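PDB 6QRO: glutamine cyclotransferase from Tannerella forsythia, which probably cyclises N-terminal glutamine of peptides to pyroglutamate, as a zinc-dependent type II glutaminyl cyclase with a metallopeptidase-like fold. Local coordinates for residues D111-A116 and A165-T170; A116-D121 and Y286-N291. All blocks are in the same frame, centred on the assembly; numbering follows the deposited sequence.

Overall arrangement
Along the chain, strand 103-109 leads into the long loop before helix 132-151, and this loop supplies the first segment of both contacts, 111-116 and 116-121, which share Ala116. Contact 1 comes back to it after 48 residues, in the loop following strand 157-163, and ties together the ends of two neighbouring parallel strands of the central sheet. Contact 2 closes a much longer excursion of 164 residues, reaching the loop between strand 269-273, at the edge of the sheet, and helix 299-314. The two closures cross rather than nest. They meet at the zinc ion, which Asp167 of contact 1 and His288 of contact 2 both bind, with Asp134 completing the protein ligands.

Contact 1 (D111-A116 and A165-T170); sequences DSRPYA and AEDYGT. With ZN (zinc ion), chain E.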
ATOM      1  N   ASP A 111       0.903  -7.992  -2.396  1.00 11.81           N
ATOM      2  CA  ASP A 111       0.501  -9.388  -2.249  1.00  9.67           C
ATOM      3  C   ASP A 111      -0.934  -9.495  -1.731  1.00 10.77           C
ATOM      4  O   ASP A 111      -1.482  -8.575  -1.114  1.00  8.25           O
ATOM      5  CB  ASP A 111       1.436 -10.131  -1.287  1.00  9.76           C
ATOM      6  CG  ASP A 111       1.448  -9.531   0.111  1.00 11.08           C
ATOM      7  OD1 ASP A 111       1.691  -8.316   0.250  1.00  9.75           O
ATOM      8  OD2 ASP A 111       1.196 -10.281   1.082  1.00 12.01           O
ATOM      9  N   SER A 112      -1.532 -10.665  -1.956  1.00 14.43           N
ATOM     10  CA  SER A 112      -2.833 -11.008  -1.393  1.00 13.77           C
ATOM     11  C   SER A 112      -2.684 -12.075  -0.318  1.00 11.72           C
ATOM     12  O   SER A 112      -1.878 -13.005  -0.451  1.00 11.94           O
ATOM     13  CB  SER A 112      -3.802 -11.482  -2.470  1.00  9.59           C
ATOM     14  OG  SER A 112      -3.901 -10.488  -3.447  1.00  7.99           O
ATOM     15  N   ARG A 113      -3.486 -11.936   0.730  1.00 10.22           N
ATOM     16  CA  ARG A 113      -3.431 -12.843   1.866  1.00 10.53           C
ATOM     17  C   ARG A 113      -3.778 -14.268   1.457  1.00 11.64           C
ATOM     18  O   ARG A 113      -4.744 -14.487   0.713  1.00 13.60           O
ATOM     19  CB  ARG A 113      -4.400 -12.381   2.952  1.00 13.42           C
ATOM     20  CG  ARG A 113      -4.461 -13.312   4.135  1.00 12.25           C
ATOM     21  CD  ARG A 113      -4.796 -12.513   5.346  1.00 10.60           C
ATOM     22  NE  ARG A 113      -4.875 -13.273   6.585  1.00 10.94           N
ATOM     23  CZ  ARG A 113      -3.817 -13.792   7.205  1.00 13.88           C
ATOM     24  NH1 ARG A 113      -2.605 -13.686   6.663  1.00 11.83           N
ATOM     25  NH2 ARG A 113      -3.972 -14.453   8.344  1.00 10.66           N
ATOM     26  N   PRO A 114      -3.018 -15.263   1.924  1.00 12.41           N
ATOM     27  CA  PRO A 114      -3.360 -16.656   1.613  1.00  9.62           C
ATOM     28  C   PRO A 114      -4.575 -17.189   2.368  1.00 11.23           C
ATOM     29  O   PRO A 114      -4.990 -18.321   2.088  1.00 10.36           O
ATOM     30  CB  PRO A 114      -2.088 -17.412   2.003  1.00 12.61           C
ATOM     31  CG  PRO A 114      -1.478 -16.563   3.085  1.00 11.44           C
ATOM     32  CD  PRO A 114      -1.739 -15.162   2.665  1.00  9.50           C
ATOM     33  N   TYR A 115      -5.148 -16.442   3.316  1.00 10.67           N
ATOM     34  CA  TYR A 115      -6.244 -16.952   4.133  1.00 10.79           C
ATOM     35  C   TYR A 115      -7.409 -15.979   4.168  1.00 12.74           C
ATOM     36  O   TYR A 115      -7.247 -14.816   4.545  1.00 16.89           O
ATOM     37  CB  TYR A 115      -5.770 -17.235   5.567  1.00 11.72           C
ATOM     38  CG  TYR A 115      -4.454 -17.953   5.625  1.00 10.40           C
ATOM     39  CD1 TYR A 115      -4.294 -19.186   5.002  1.00 14.31           C
ATOM     40  CD2 TYR A 115      -3.364 -17.408   6.298  1.00 11.74           C
ATOM     41  CE1 TYR A 115      -3.087 -19.865   5.037  1.00 14.17           C
ATOM     42  CE2 TYR A 115      -2.135 -18.078   6.330  1.00 11.49           C
ATOM     43  CZ  TYR A 115      -2.006 -19.309   5.703  1.00 15.42           C
ATOM     44  OH  TYR A 115      -0.801 -20.006   5.722  1.00 14.53           O
ATOM     45  N   ALA A 116      -8.601 -16.460   3.848  1.00 13.72           N
ATOM     46  CA  ALA A 116      -9.801 -15.685   4.127  1.00 13.49           C
ATOM     47  C   ALA A 116     -10.233 -15.951   5.572  1.00 14.18           C
ATOM     48  O   ALA A 116     -11.363 -16.332   5.882  1.00 12.65           O
ATOM     49  CB  ALA A 116     -10.893 -16.026   3.122  1.00 12.37           C
ATOM     50  N   ALA A 165       4.597  -9.760   0.469  1.00 13.47           N
ATOM     51  CA  ALA A 165       4.526 -10.631   1.648  1.00 14.24           C
ATOM     52  C   ALA A 165       4.186  -9.842   2.910  1.00 12.79           C
ATOM     53  O   ALA A 165       4.677 -10.144   4.002  1.00 12.31           O
ATOM     54  CB  ALA A 165       5.825 -11.427   1.827  1.00 13.21           C
ATOM     55  N   GLU A 166       3.353  -8.810   2.750  1.00 11.29           N
ATOM     56  CA  GLU A 166       2.865  -8.023   3.874  1.00 11.48           C
ATOM     57  C   GLU A 166       1.734  -8.716   4.612  1.00 12.45           C
ATOM     58  O   GLU A 166       1.609  -8.544   5.831  1.00 14.95           O
ATOM     59  CB  GLU A 166       2.378  -6.671   3.362  1.00 10.12           C
ATOM     60  CG  GLU A 166       1.718  -5.732   4.365  1.00 13.01           C
ATOM     61  CD  GLU A 166       0.176  -5.882   4.399  1.00 13.89           C
ATOM     62  OE1 GLU A 166      -0.351  -6.769   3.696  1.00 13.57           O
ATOM     63  OE2 GLU A 166      -0.512  -5.102   5.098  1.00 10.18           O
ATOM     64  N   ASP A 167       0.910  -9.488   3.894  1.00 12.70           N
ATOM     65  CA  ASP A 167      -0.393  -9.943   4.365  1.00 12.81           C
ATOM     66  C   ASP A 167      -0.438 -11.452   4.593  1.00 12.46           C
ATOM     67  O   ASP A 167      -1.500 -12.070   4.469  1.00 12.15           O
ATOM     68  CB  ASP A 167      -1.483  -9.539   3.371  1.00  9.77           C
ATOM     69  CG  ASP A 167      -2.675  -8.922   4.052  1.00 10.76           C
ATOM     70  OD1 ASP A 167      -2.603  -8.685   5.266  1.00 14.35           O
ATOM     71  OD2 ASP A 167      -3.668  -8.639   3.391  1.00 10.03           O
ATOM     72  N   TYR A 168       0.702 -12.049   4.953  1.00 12.85           N
ATOM     73  CA  TYR A 168       0.847 -13.483   5.185  1.00 11.17           C
ATOM     74  C   TYR A 168       1.000 -13.771   6.671  1.00 12.07           C
ATOM     75  O   TYR A 168       1.625 -14.751   7.057  1.00 12.08           O
ATOM     76  CB  TYR A 168       2.065 -14.015   4.428  1.00 11.94           C
ATOM     77  CG  TYR A 168       2.022 -15.426   3.859  1.00 13.32           C
ATOM     78  CD1 TYR A 168       2.086 -16.550   4.703  1.00 12.56           C
ATOM     79  CD2 TYR A 168       2.063 -15.643   2.487  1.00 11.10           C
ATOM     80  CE1 TYR A 168       2.099 -17.836   4.188  1.00 11.37           C
ATOM     81  CE2 TYR A 168       2.098 -16.932   1.960  1.00 11.21           C
ATOM     82  CZ  TYR A 168       2.120 -18.029   2.815  1.00 14.83           C
ATOM     83  OH  TYR A 168       2.148 -19.319   2.296  1.00 13.67           O
ATOM     84  N   GLY A 169       0.453 -12.910   7.521  1.00 14.75           N
ATOM     85  CA  GLY A 169       0.695 -13.062   8.933  1.00 13.90           C
ATOM     86  C   GLY A 169      -0.107 -14.189   9.514  1.00 13.18           C
ATOM     87  O   GLY A 169      -0.983 -14.760   8.860  1.00 14.08           O
ATOM     88  N   THR A 170       0.195 -14.487  10.771  1.00 15.77           N
ATOM     89  CA  THR A 170      -0.432 -15.590  11.479  1.00 13.80           C
ATOM     90  C   THR A 170      -1.951 -15.474  11.368  1.00 10.98           C
ATOM     91  O   THR A 170      -2.517 -14.452  11.769  1.00 11.31           O
ATOM     92  CB  THR A 170      -0.009 -15.583  12.949  1.00 11.76           C
ATOM     93  OG1 THR A 170       1.414 -15.639  13.036  1.00 15.29           O
ATOM     94  CG2 THR A 170      -0.571 -16.793  13.664  1.00 15.49           C
TER
HETATM   95 ZN    ZN E 401      -4.630  -7.636   4.862  1.00 15.28          ZN
HETATM   96  O   HOH W   1      -4.934  -6.485   6.155  1.00 10.45           O
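With chi1 at 60°, Asp111 tucks its CG between its own backbone N and carbonyl carbon, which turns the carboxylate onto the peptide groups of Glu166 and Asp167. Arg113 instead runs out extended from CG to NE, and a turn at chi4 (71°) lays its guanidinium edge along the carbonyls of Asp167 and Gly169. Asp111 accepts the amides of both Asp167 and Glu166: Asp167 N reaches OD2 at 2.9 Å, on the syn lone pair, whereas Glu166 N meets OD1 at 3.0 Å from above the carboxylate plane. His109 also bonds to OD1.

Arg113 NH1 is shared between two acceptors, Asp167 O and Gly169 O, each 2.9 Å away and both close to the guanidinium plane. Its NH2 adds a second bond to Gly169 O at 3.0 Å, so that one carbonyl is gripped end-on by two nitrogens; the same NH2 forms a salt bridge with Asp117. Tyr115 brings the CD2 edge of its ring over the rim of one guanidinium face; its hydroxyl hydrogen-bonds to Tyr82. Next along the chain from Arg113, Pro114 sets CG squarely over the centre of the Tyr168 ring, a CH-pi contact of 3.6 Å to the centroid, while Tyr115 OH lies near Tyr168 CE1.

The CB of Arg113 lies 3.8 Å from Asp167 OD2, beside the carboxylate that chelates the zinc ion through OD2 at 2.0 Å and OD1 at 2.3 Å. Asp111 and Arg113 are thus second-shell residues: one holds the amide of Asp167, the other its carbonyl, and together they probably help to fix the backbone from which this metal ligand projects. Besides pairing with Asp117, the buried Arg113 cation may temper the negative charge near the metal, though its nitrogens do not touch the Asp167 carboxylate.

Contact 2 (A116-D121 and Y286-N291); sequences ADHDTD and YWHTQN. With ZN (zinc ion), chain E.
His118 and Asp119 make the two direct hydrogen bonds to 286-291. The amide of His118, in the type I turn from Ala116 to Asp119, donates to His288 O at 3.0 Å. Asp119 CG stands anti to the backbone N (chi1 -154°), bringing OD1 to Gln290 N at 2.8 Å in an almost straight bond of 178°. Its other oxygen, OD2, accepts from Asp121 N in an Asx turn and also bonds to Asn124.

A bridging water forms the third polar link. Lying in the planes of both histidine rings, it accepts from His288 ND1 at 2.8 Å, meets His118 NE2 at the same distance and donates to Asp117 OD2, which also pairs with Arg113. Through it, Asp117 and His118 probably help to orient the ring whose NE2 binds the zinc ion at 2.3 Å.

Ring packing adds to this. The His118 ring crosses Trp287 obliquely, planes at 50°, with His118 NE2 3.3 Å from Trp287 CZ3, while Trp287 CE2 lies over the centre of the His288 ring. Apart from the rings, Ala116 CB packs against Gln290 CG.

The contact fastens the loop after strand 103-109, on its way to helix 132-151, onto the type II turn Tyr286 to Thr289, which lies between edge strand 269-273 and helix 299-314.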
ATOM      1  N   ALA A 116      -8.601 -16.460   3.848  1.00 13.72           N
ATOM      2  CA  ALA A 116      -9.801 -15.685   4.127  1.00 13.49           C
ATOM      3  C   ALA A 116     -10.233 -15.951   5.572  1.00 14.18           C
ATOM      4  O   ALA A 116     -11.363 -16.332   5.882  1.00 12.65           O
ATOM      5  CB  ALA A 116     -10.893 -16.026   3.122  1.00 12.37           C
ATOM      6  N   ASP A 117      -9.294 -15.694   6.478  1.00 13.53           N
ATOM      7  CA  ASP A 117      -9.404 -16.275   7.806  1.00 14.02           C
ATOM      8  C   ASP A 117     -10.447 -15.587   8.672  1.00 16.31           C
ATOM      9  O   ASP A 117     -10.719 -16.079   9.770  1.00 15.14           O
ATOM     10  CB  ASP A 117      -8.022 -16.306   8.481  1.00 14.41           C
ATOM     11  CG  ASP A 117      -7.317 -14.954   8.480  1.00 15.46           C
ATOM     12  OD1 ASP A 117      -7.510 -14.170   7.523  1.00 14.97           O
ATOM     13  OD2 ASP A 117      -6.533 -14.692   9.428  1.00 13.94           O
ATOM     14  N   HIS A 118     -11.038 -14.482   8.198  1.00 14.82           N
ATOM     15  CA  HIS A 118     -12.190 -13.841   8.816  1.00 12.95           C
ATOM     16  C   HIS A 118     -13.487 -14.111   8.068  1.00 13.40           C
ATOM     17  O   HIS A 118     -14.510 -13.496   8.387  1.00 12.48           O
ATOM     18  CB  HIS A 118     -11.991 -12.329   8.911  1.00 14.21           C
ATOM     19  CG  HIS A 118     -10.934 -11.917   9.883  1.00 13.02           C
ATOM     20  ND1 HIS A 118     -11.232 -11.399  11.124  1.00 16.50           N
ATOM     21  CD2 HIS A 118      -9.585 -11.909   9.785  1.00 13.20           C
ATOM     22  CE1 HIS A 118     -10.112 -11.113  11.761  1.00 13.38           C
ATOM     23  NE2 HIS A 118      -9.096 -11.406  10.969  1.00 18.69           N
ATOM     24  N   ASP A 119     -13.477 -15.015   7.091  1.00 14.60           N
ATOM     25  CA  ASP A 119     -14.687 -15.275   6.321  1.00 17.08           C
ATOM     26  C   ASP A 119     -15.798 -15.798   7.228  1.00 17.10           C
ATOM     27  O   ASP A 119     -15.539 -16.450   8.246  1.00 18.98           O
ATOM     28  CB  ASP A 119     -14.393 -16.281   5.202  1.00 15.64           C
ATOM     29  CG  ASP A 119     -15.341 -16.123   4.021  1.00 20.13           C
ATOM     30  OD1 ASP A 119     -15.135 -15.170   3.229  1.00 13.94           O
ATOM     31  OD2 ASP A 119     -16.289 -16.939   3.891  1.00 18.94           O
ATOM     32  N   THR A 120     -17.053 -15.473   6.876  1.00 16.93           N
ATOM     33  CA  THR A 120     -18.176 -16.019   7.634  1.00 17.43           C
ATOM     34  C   THR A 120     -18.293 -17.517   7.417  1.00 21.56           C
ATOM     35  O   THR A 120     -18.836 -18.221   8.277  1.00 19.90           O
ATOM     36  CB  THR A 120     -19.507 -15.351   7.265  1.00 17.78           C
ATOM     37  OG1 THR A 120     -19.877 -15.707   5.930  1.00 25.86           O
ATOM     38  CG2 THR A 120     -19.415 -13.843   7.377  1.00 17.25           C
ATOM     39  N   ASP A 121     -17.779 -18.007   6.292  1.00 19.18           N
ATOM     40  CA  ASP A 121     -17.748 -19.425   5.965  1.00 19.06           C
ATOM     41  C   ASP A 121     -16.390 -19.963   6.392  1.00 16.38           C
ATOM     42  O   ASP A 121     -15.359 -19.567   5.844  1.00 16.72           O
ATOM     43  CB  ASP A 121     -17.967 -19.615   4.465  1.00 17.16           C
ATOM     44  CG  ASP A 121     -18.370 -21.018   4.096  1.00 19.81           C
ATOM     45  OD1 ASP A 121     -18.117 -21.958   4.875  1.00 21.83           O
ATOM     46  OD2 ASP A 121     -18.944 -21.184   2.997  1.00 24.33           O
ATOM     47  N   TYR A 286     -15.409  -6.612   4.780  1.00 14.52           N
ATOM     48  CA  TYR A 286     -14.846  -7.551   3.813  1.00 13.34           C
ATOM     49  C   TYR A 286     -13.419  -7.967   4.145  1.00 11.23           C
ATOM     50  O   TYR A 286     -12.890  -8.862   3.476  1.00 11.09           O
ATOM     51  CB  TYR A 286     -14.873  -6.910   2.412  1.00 12.20           C
ATOM     52  CG  TYR A 286     -14.091  -5.610   2.413  1.00 14.10           C
ATOM     53  CD1 TYR A 286     -12.695  -5.601   2.474  1.00 11.88           C
ATOM     54  CD2 TYR A 286     -14.752  -4.393   2.434  1.00 13.60           C
ATOM     55  CE1 TYR A 286     -11.989  -4.424   2.529  1.00 12.28           C
ATOM     56  CE2 TYR A 286     -14.051  -3.213   2.479  1.00 14.41           C
ATOM     57  CZ  TYR A 286     -12.666  -3.236   2.526  1.00 14.49           C
ATOM     58  OH  TYR A 286     -11.953  -2.052   2.572  1.00 14.79           O
ATOM     59  N   TRP A 287     -12.777  -7.297   5.108  1.00 10.75           N
ATOM     60  CA  TRP A 287     -11.358  -7.492   5.385  1.00 12.49           C
ATOM     61  C   TRP A 287     -11.074  -8.947   5.733  1.00 13.18           C
ATOM     62  O   TRP A 287     -11.701  -9.516   6.637  1.00 12.23           O
ATOM     63  CB  TRP A 287     -10.915  -6.609   6.543  1.00 13.38           C
ATOM     64  CG  TRP A 287      -9.440  -6.629   6.842  1.00 11.61           C
ATOM     65  CD1 TRP A 287      -8.436  -6.140   6.062  1.00 10.33           C
ATOM     66  CD2 TRP A 287      -8.803  -7.197   8.003  1.00 14.71           C
ATOM     67  NE1 TRP A 287      -7.217  -6.325   6.678  1.00 12.10           N
ATOM     68  CE2 TRP A 287      -7.414  -6.990   7.860  1.00 14.63           C
ATOM     69  CE3 TRP A 287      -9.273  -7.849   9.149  1.00 13.14           C
ATOM     70  CZ2 TRP A 287      -6.492  -7.406   8.830  1.00 13.93           C
ATOM     71  CZ3 TRP A 287      -8.348  -8.264  10.106  1.00 14.00           C
ATOM     72  CH2 TRP A 287      -6.979  -8.044   9.933  1.00 10.48           C
ATOM     73  N   HIS A 288     -10.119  -9.534   5.007  1.00 11.82           N
ATOM     74  CA  HIS A 288      -9.703 -10.929   5.144  1.00 10.34           C
ATOM     75  C   HIS A 288     -10.889 -11.878   5.011  1.00 13.28           C
ATOM     76  O   HIS A 288     -10.953 -12.931   5.647  1.00 11.99           O
ATOM     77  CB  HIS A 288      -8.934 -11.130   6.440  1.00 10.79           C
ATOM     78  CG  HIS A 288      -7.606 -10.454   6.440  1.00 10.68           C
ATOM     79  ND1 HIS A 288      -6.656 -10.664   7.422  1.00 12.60           N
ATOM     80  CD2 HIS A 288      -7.047  -9.599   5.555  1.00 11.73           C
ATOM     81  CE1 HIS A 288      -5.584  -9.940   7.159  1.00 10.45           C
ATOM     82  NE2 HIS A 288      -5.797  -9.282   6.031  1.00 13.83           N
ATOM     83  N   THR A 289     -11.845 -11.494   4.175  1.00 12.22           N
ATOM     84  CA  THR A 289     -12.911 -12.357   3.706  1.00 15.12           C
ATOM     85  C   THR A 289     -12.799 -12.484   2.196  1.00 15.99           C
ATOM     86  O   THR A 289     -11.995 -11.806   1.543  1.00 18.21           O
ATOM     87  CB  THR A 289     -14.300 -11.806   4.067  1.00 14.18           C
ATOM     88  OG1 THR A 289     -14.597 -10.703   3.209  1.00 15.07           O
ATOM     89  CG2 THR A 289     -14.363 -11.365   5.521  1.00 10.72           C
ATOM     90  N   GLN A 290     -13.598 -13.380   1.638  1.00 14.18           N
ATOM     91  CA  GLN A 290     -13.689 -13.471   0.191  1.00 14.01           C
ATOM     92  C   GLN A 290     -14.672 -12.455  -0.398  1.00 13.94           C
ATOM     93  O   GLN A 290     -14.994 -12.526  -1.588  1.00 14.13           O
ATOM     94  CB  GLN A 290     -13.964 -14.919  -0.207  1.00 15.17           C
ATOM     95  CG  GLN A 290     -12.680 -15.701   0.063  1.00 11.84           C
ATOM     96  CD  GLN A 290     -12.590 -17.029  -0.636  1.00 12.50           C
ATOM     97  OE1 GLN A 290     -13.598 -17.642  -0.964  1.00 15.10           O
ATOM     98  NE2 GLN A 290     -11.362 -17.494  -0.859  1.00 11.98           N
ATOM     99  N   ASN A 291     -15.178 -11.547   0.443  1.00 13.84           N
ATOM    100  CA  ASN A 291     -15.949 -10.380   0.050  1.00 12.90           C
ATOM    101  C   ASN A 291     -15.072  -9.198  -0.357  1.00 13.43           C
ATOM    102  O   ASN A 291     -15.599  -8.149  -0.737  1.00 15.21           O
ATOM    103  CB  ASN A 291     -16.856  -9.967   1.213  1.00 14.06           C
ATOM    104  CG  ASN A 291     -17.887 -11.018   1.542  1.00 13.74           C
ATOM    105  OD1 ASN A 291     -18.243 -11.828   0.697  1.00 17.94           O
ATOM    106  ND2 ASN A 291     -18.336 -11.040   2.782  1.00 12.89           N
TER
HETATM  107 ZN    ZN E 401      -4.630  -7.636   4.862  1.00 15.28          ZN
HETATM  108  O   HOH W   2      -6.492 -11.825  10.009  1.00 13.55           O
HETATM  109  O   HOH W   1      -4.934  -6.485   6.155  1.00 10.45           O